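Local coordinates for ADP-ribose pyrophosphatase (Streptococcus suis, PDB 3O8S), which is a Nudix hydrolase that probably cleaves ADP-ribose or a related nucleoside diphosphate linked to another group, at residues Ala76-Glu80 with Asp81-Leu85; Leu191-Glu194 with Ala195-Glu199. All coordinates share one frame; numbering follows the deposited sequence.

Contact 1 (Ala76-Glu80 with Asp81-Leu85); sequences AIFQE and DKILL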
loop_
_atom_site.group_PDB
_atom_site.type_symbol
_atom_site.label_atom_id
_atom_site.label_comp_id
_atom_site.label_asym_id
_atom_site.label_seq_id
_atom_site.Cartn_x
_atom_site.Cartn_y
_atom_site.Cartn_z
ATOM N N ALA A 76 -2.529 11.036 8.177
ATOM C CA ALA A 76 -1.936 11.379 9.477
ATOM C C ALA A 76 -1.182 12.700 9.329
ATOM O O ALA A 76 -0.193 12.750 8.615
ATOM C CB ALA A 76 -0.995 10.271 9.927
ATOM N N ILE A 77 -1.686 13.766 9.938
ATOM C CA ILE A 77 -1.129 15.124 9.846
ATOM C C ILE A 77 -0.667 15.566 11.230
ATOM O O ILE A 77 -1.443 15.538 12.170
ATOM C CB ILE A 77 -2.192 16.112 9.241
ATOM C CG1 ILE A 77 -2.752 15.591 7.884
ATOM C CG2 ILE A 77 -1.630 17.571 9.099
ATOM C CD1 ILE A 77 -4.234 15.966 7.664
ATOM N N PHE A 78 0.585 16.014 11.343
ATOM C CA PHE A 78 1.151 16.438 12.630
ATOM C C PHE A 78 1.571 17.904 12.655
ATOM O O PHE A 78 2.060 18.437 11.668
ATOM C CB PHE A 78 2.366 15.544 13.005
ATOM C CG PHE A 78 1.986 14.102 13.272
ATOM C CD1 PHE A 78 1.960 13.168 12.241
ATOM C CD2 PHE A 78 1.604 13.689 14.545
ATOM C CE1 PHE A 78 1.582 11.833 12.485
ATOM C CE2 PHE A 78 1.235 12.360 14.789
ATOM C CZ PHE A 78 1.197 11.447 13.749
ATOM N N GLN A 79 1.401 18.530 13.814
ATOM C CA GLN A 79 1.836 19.885 14.151
ATOM C C GLN A 79 2.272 19.813 15.611
ATOM O O GLN A 79 1.464 19.413 16.449
ATOM C CB GLN A 79 0.727 20.943 13.887
ATOM C CG GLN A 79 0.491 21.241 12.381
ATOM C CD GLN A 79 1.675 21.891 11.668
ATOM O OE1 GLN A 79 1.997 23.058 11.882
ATOM N NE2 GLN A 79 2.341 21.161 10.783
ATOM N N GLU A 80 3.566 20.046 15.896
ATOM C CA GLU A 80 4.162 19.924 17.245
ATOM C C GLU A 80 3.961 18.501 17.822
ATOM O O GLU A 80 3.707 18.351 19.021
ATOM C CB GLU A 80 3.582 20.972 18.214
ATOM C CG GLU A 80 4.352 22.277 18.256
ATOM C CD GLU A 80 4.064 23.255 17.137
ATOM O OE1 GLU A 80 2.897 23.345 16.690
ATOM O OE2 GLU A 80 5.008 23.977 16.745
ATOM N N ASP A 81 4.037 17.470 16.948
ATOM C CA ASP A 81 3.860 16.051 17.258
ATOM C C ASP A 81 2.420 15.735 17.773
ATOM O O ASP A 81 2.196 14.661 18.330
ATOM C CB ASP A 81 4.946 15.546 18.237
ATOM C CG ASP A 81 6.346 15.409 17.638
ATOM O OD1 ASP A 81 6.458 15.254 16.400
ATOM O OD2 ASP A 81 7.318 15.389 18.412
ATOM N N LYS A 82 1.450 16.664 17.564
ATOM C CA LYS A 82 0.027 16.465 17.856
ATOM C C LYS A 82 -0.648 16.024 16.549
ATOM O O LYS A 82 -0.326 16.579 15.496
ATOM C CB LYS A 82 -0.629 17.729 18.422
ATOM C CG LYS A 82 -0.210 18.084 19.833
ATOM C CD LYS A 82 -0.934 19.349 20.283
ATOM C CE LYS A 82 -0.605 19.748 21.700
ATOM N NZ LYS A 82 -1.601 20.716 22.236
ATOM N N ILE A 83 -1.567 15.026 16.598
ATOM C CA ILE A 83 -2.170 14.514 15.361
ATOM C C ILE A 83 -3.514 15.194 15.024
ATOM O O ILE A 83 -4.300 15.477 15.927
ATOM C CB ILE A 83 -2.312 12.962 15.423
ATOM C CG1 ILE A 83 -2.463 12.361 13.993
ATOM C CG2 ILE A 83 -3.452 12.504 16.430
ATOM C CD1 ILE A 83 -2.077 10.880 13.868
ATOM N N LEU A 84 -3.798 15.414 13.717
ATOM C CA LEU A 84 -5.098 15.981 13.342
ATOM C C LEU A 84 -6.199 14.887 13.309
ATOM O O LEU A 84 -6.076 13.870 12.605
ATOM C CB LEU A 84 -5.083 16.750 12.007
ATOM C CG LEU A 84 -6.488 17.288 11.653
ATOM C CD1 LEU A 84 -6.703 18.738 12.047
ATOM C CD2 LEU A 84 -6.896 16.925 10.268
ATOM N N LEU A 85 -7.290 15.135 14.035
ATOM C CA LEU A 85 -8.456 14.239 14.081
ATOM C C LEU A 85 -9.701 15.020 13.730
ATOM O O LEU A 85 -9.783 16.214 14.024
ATOM C CB LEU A 85 -8.621 13.545 15.454
ATOM C CG LEU A 85 -7.448 12.662 15.913
ATOM C CD1 LEU A 85 -7.538 12.358 17.370
ATOM C CD2 LEU A 85 -7.308 11.391 15.081
HETATM O O HOH W 1 -4.285 13.495 10.617
#

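Contact 2 (Leu191-Glu194 with Ala195-Glu199); sequences LCLE and ASRSE. With EDO (1,2-ethanediol), chain B.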
loop_
_atom_site.group_PDB
_atom_site.type_symbol
_atom_site.label_atom_id
_atom_site.label_comp_id
_atom_site.label_asym_id
_atom_site.label_seq_id
_atom_site.Cartn_x
_atom_site.Cartn_y
_atom_site.Cartn_z
ATOM N N LEU A 191 1.921 4.676 15.712
ATOM C CA LEU A 191 2.726 4.255 14.557
ATOM C C LEU A 191 2.935 5.433 13.579
ATOM O O LEU A 191 4.056 5.661 13.109
ATOM C CB LEU A 191 2.089 3.045 13.827
ATOM C CG LEU A 191 3.005 2.336 12.796
ATOM C CD1 LEU A 191 4.114 1.518 13.514
ATOM C CD2 LEU A 191 2.190 1.456 11.813
ATOM N N CYS A 192 1.863 6.192 13.305
ATOM C CA CYS A 192 1.926 7.382 12.439
ATOM C C CYS A 192 2.877 8.437 13.023
ATOM O O CYS A 192 3.685 8.986 12.271
ATOM C CB CYS A 192 0.530 7.954 12.216
ATOM S SG CYS A 192 -0.551 6.890 11.228
ATOM N N LEU A 193 2.841 8.668 14.373
ATOM C CA LEU A 193 3.755 9.626 15.035
ATOM C C LEU A 193 5.219 9.196 14.856
ATOM O O LEU A 193 6.072 10.019 14.485
ATOM C CB LEU A 193 3.416 9.795 16.525
ATOM C CG LEU A 193 4.353 10.694 17.376
ATOM C CD1 LEU A 193 4.390 12.130 16.861
ATOM C CD2 LEU A 193 3.948 10.680 18.818
ATOM N N GLU A 194 5.493 7.898 15.082
ATOM C CA GLU A 194 6.814 7.318 14.904
ATOM C C GLU A 194 7.287 7.542 13.443
ATOM O O GLU A 194 8.419 7.968 13.251
ATOM C CB GLU A 194 6.807 5.825 15.298
ATOM C CG GLU A 194 8.183 5.177 15.370
ATOM C CD GLU A 194 8.177 3.657 15.433
ATOM O OE1 GLU A 194 7.194 3.087 15.968
ATOM O OE2 GLU A 194 9.152 3.037 14.942
ATOM N N ALA A 195 6.407 7.320 12.433
ATOM C CA ALA A 195 6.730 7.586 11.020
ATOM C C ALA A 195 7.047 9.076 10.784
ATOM O O ALA A 195 8.017 9.386 10.080
ATOM C CB ALA A 195 5.585 7.154 10.118
ATOM N N SER A 196 6.285 9.992 11.415
ATOM C CA SER A 196 6.564 11.425 11.260
ATOM C C SER A 196 7.902 11.840 11.869
ATOM O O SER A 196 8.458 12.852 11.430
ATOM C CB SER A 196 5.454 12.285 11.867
ATOM O OG SER A 196 5.586 12.386 13.270
ATOM N N ARG A 197 8.384 11.107 12.909
ATOM C CA ARG A 197 9.642 11.404 13.597
ATOM C C ARG A 197 10.866 10.701 12.973
ATOM O O ARG A 197 11.991 10.965 13.387
ATOM C CB ARG A 197 9.545 11.002 15.082
ATOM C CG ARG A 197 8.706 11.953 15.948
ATOM C CD ARG A 197 8.440 11.331 17.306
ATOM N NE ARG A 197 7.878 12.287 18.271
ATOM C CZ ARG A 197 7.339 11.946 19.444
ATOM N NH1 ARG A 197 7.278 10.669 19.810
ATOM N NH2 ARG A 197 6.848 12.878 20.254
ATOM N N SER A 198 10.663 9.806 12.014
ATOM C CA SER A 198 11.754 9.003 11.475
ATOM C C SER A 198 12.257 9.497 10.129
ATOM O O SER A 198 11.457 9.694 9.212
ATOM C CB SER A 198 11.300 7.546 11.349
ATOM O OG SER A 198 10.772 7.033 12.562
ATOM N N GLU A 199 13.576 9.678 9.995
ATOM C CA GLU A 199 14.168 10.047 8.711
ATOM C C GLU A 199 13.937 8.887 7.717
ATOM O O GLU A 199 13.444 9.103 6.608
ATOM C CB GLU A 199 15.659 10.364 8.864
ATOM C CG GLU A 199 16.322 10.664 7.541
ATOM C CD GLU A 199 17.788 10.965 7.666
ATOM O OE1 GLU A 199 18.579 10.012 7.814
ATOM O OE2 GLU A 199 18.145 12.161 7.657
HETATM C C1 EDO B . 14.926 6.865 12.018
HETATM O O1 EDO B . 15.426 6.899 10.667
HETATM C C2 EDO B . 15.457 8.015 12.901
HETATM O O2 EDO B . 15.131 9.335 12.408
#

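Contact 1 (Ala76-Glu80 with Asp81-Leu85)
The tight beta hairpin that joins strand 70-79 to strand 82-87 of the Nudix domain brings Phe78 against Ile83 and Ile77 against Leu84 round a type I' turn running from Gln79 to Lys82. Glu80 and Asp81 occupy its two corners, both with positive phi (58° and 63°), the backbone signature of this turn. Gln79 and Lys82 form the hydrogen-bonded antiparallel pair that closes it: Gln79 N reaches Lys82 O at 3.1 Å, and Lys82 N returns to Gln79 O at 3.0 Å. The two bonds differ in approach, since the first lies in the carbonyl plane whereas the second comes from well above it. Two residues further from the turn, Leu84 N donates to Ile77 O at 2.8 Å. In the same pair the return bond is replaced by a water, which accepts from Ile77 N and donates to Leu84 O, each at 2.7 Å.

Phe78 and Ile83, a non-hydrogen-bonded pair, share one face of the sheet. Ile83 CG1 stands over the Phe78 ring in a CH-pi contact, 4.1 Å from the centroid. A chi1 of -160° swings CG1 of Ile83 away from the backbone N and across that ring face, bringing CD1 to 3.3 Å from Phe78 CZ and on toward Ala76 CB. Ile77 and Leu84 run side by side, Ile77 CD1 meeting Leu84 CD2 at 3.8 Å. The Gln79 amide folds back along its own strand, where NE2 donates to Phe78 O.

Reciprocal backbone bonds thus close the turn, while behind it one direct bond, the bridging water and side-chain packing act together; the water satisfies an N-H and a carbonyl where direct pairing has given way.

Contact 2 (Leu191-Glu194 with Ala195-Glu199)
Leu193 and Arg197 meet one turn apart near the C-terminal end of helix 186-197, the methyl CD2 of Leu193 lying over one face of the guanidinium. This methyl sits 3.4 Å above the plane, displaced toward the rim, and comes within 3.5 Å of Arg197 NH1. An extended run from CG to NE lets the arginine pass back across the leucine. The flat group is held from several sides: NH2 is paired with Asp81, NE is hydrogen-bonded elsewhere, and Leu193 CD2 covers one face.

The close-packed part is the helical backbone and its inner wall. Ala195 N donates to Leu191 O and Ser196 N to Cys192 O in regular i to i+4 bonds. The methyl CB of Ala195 nestles 3.4 Å from Cys192 O. Leu193 O takes two donors: Arg197 N at 3.0 Å and Ser196 OG at 2.7 Å. The hydroxyl arrives in the carbonyl plane on a lone pair, a position reached because OG stands between the backbone N and carbonyl carbon (chi1 80°). Ala195 and Cys192 are buried, both touching Val128 of strand 120-132.

The other side is looser. Glu194 is exposed, with its chain extended beyond CG. Where the helix ends, Ser198 OG donates to Glu194 O at 2.6 Å from above the carbonyl plane, and Arg197 N adds a weak bond to the same oxygen. Arg126 holds the carbonyls of Ser198 and Glu199. Glu199 N has turned to ethanediol O2 at 2.9 Å, an almost straight bond to a probable crystallisation additive. With the helix ending at Arg197 and Ser198 no longer helical (phi/psi -102°/129°), this is a helix C-terminus packed against the Nudix beta-sheet, one carbonyl of its last turn occupied by a serine hydroxyl.

Contacts 1 and 2, whose centres are about 11 Å apart, form adjoining parts of one interface in which the end of helix 186-197 packs over the hairpin. Phe78 of contact 1 presses its CZ to 3.3 Å from Leu193 N of contact 2, and Ala76 CB lies 3.6 Å from Cys192 CB, so the apolar face of the hairpin meets the helix directly. At the turn, a salt bridge between Asp81 OD2 and Arg197 NH2, 3.1 Å long, ties the two together. The ethanediol near Leu84 and the one held by Glu199 N are probably crystallisation additives; neither establishes a substrate site.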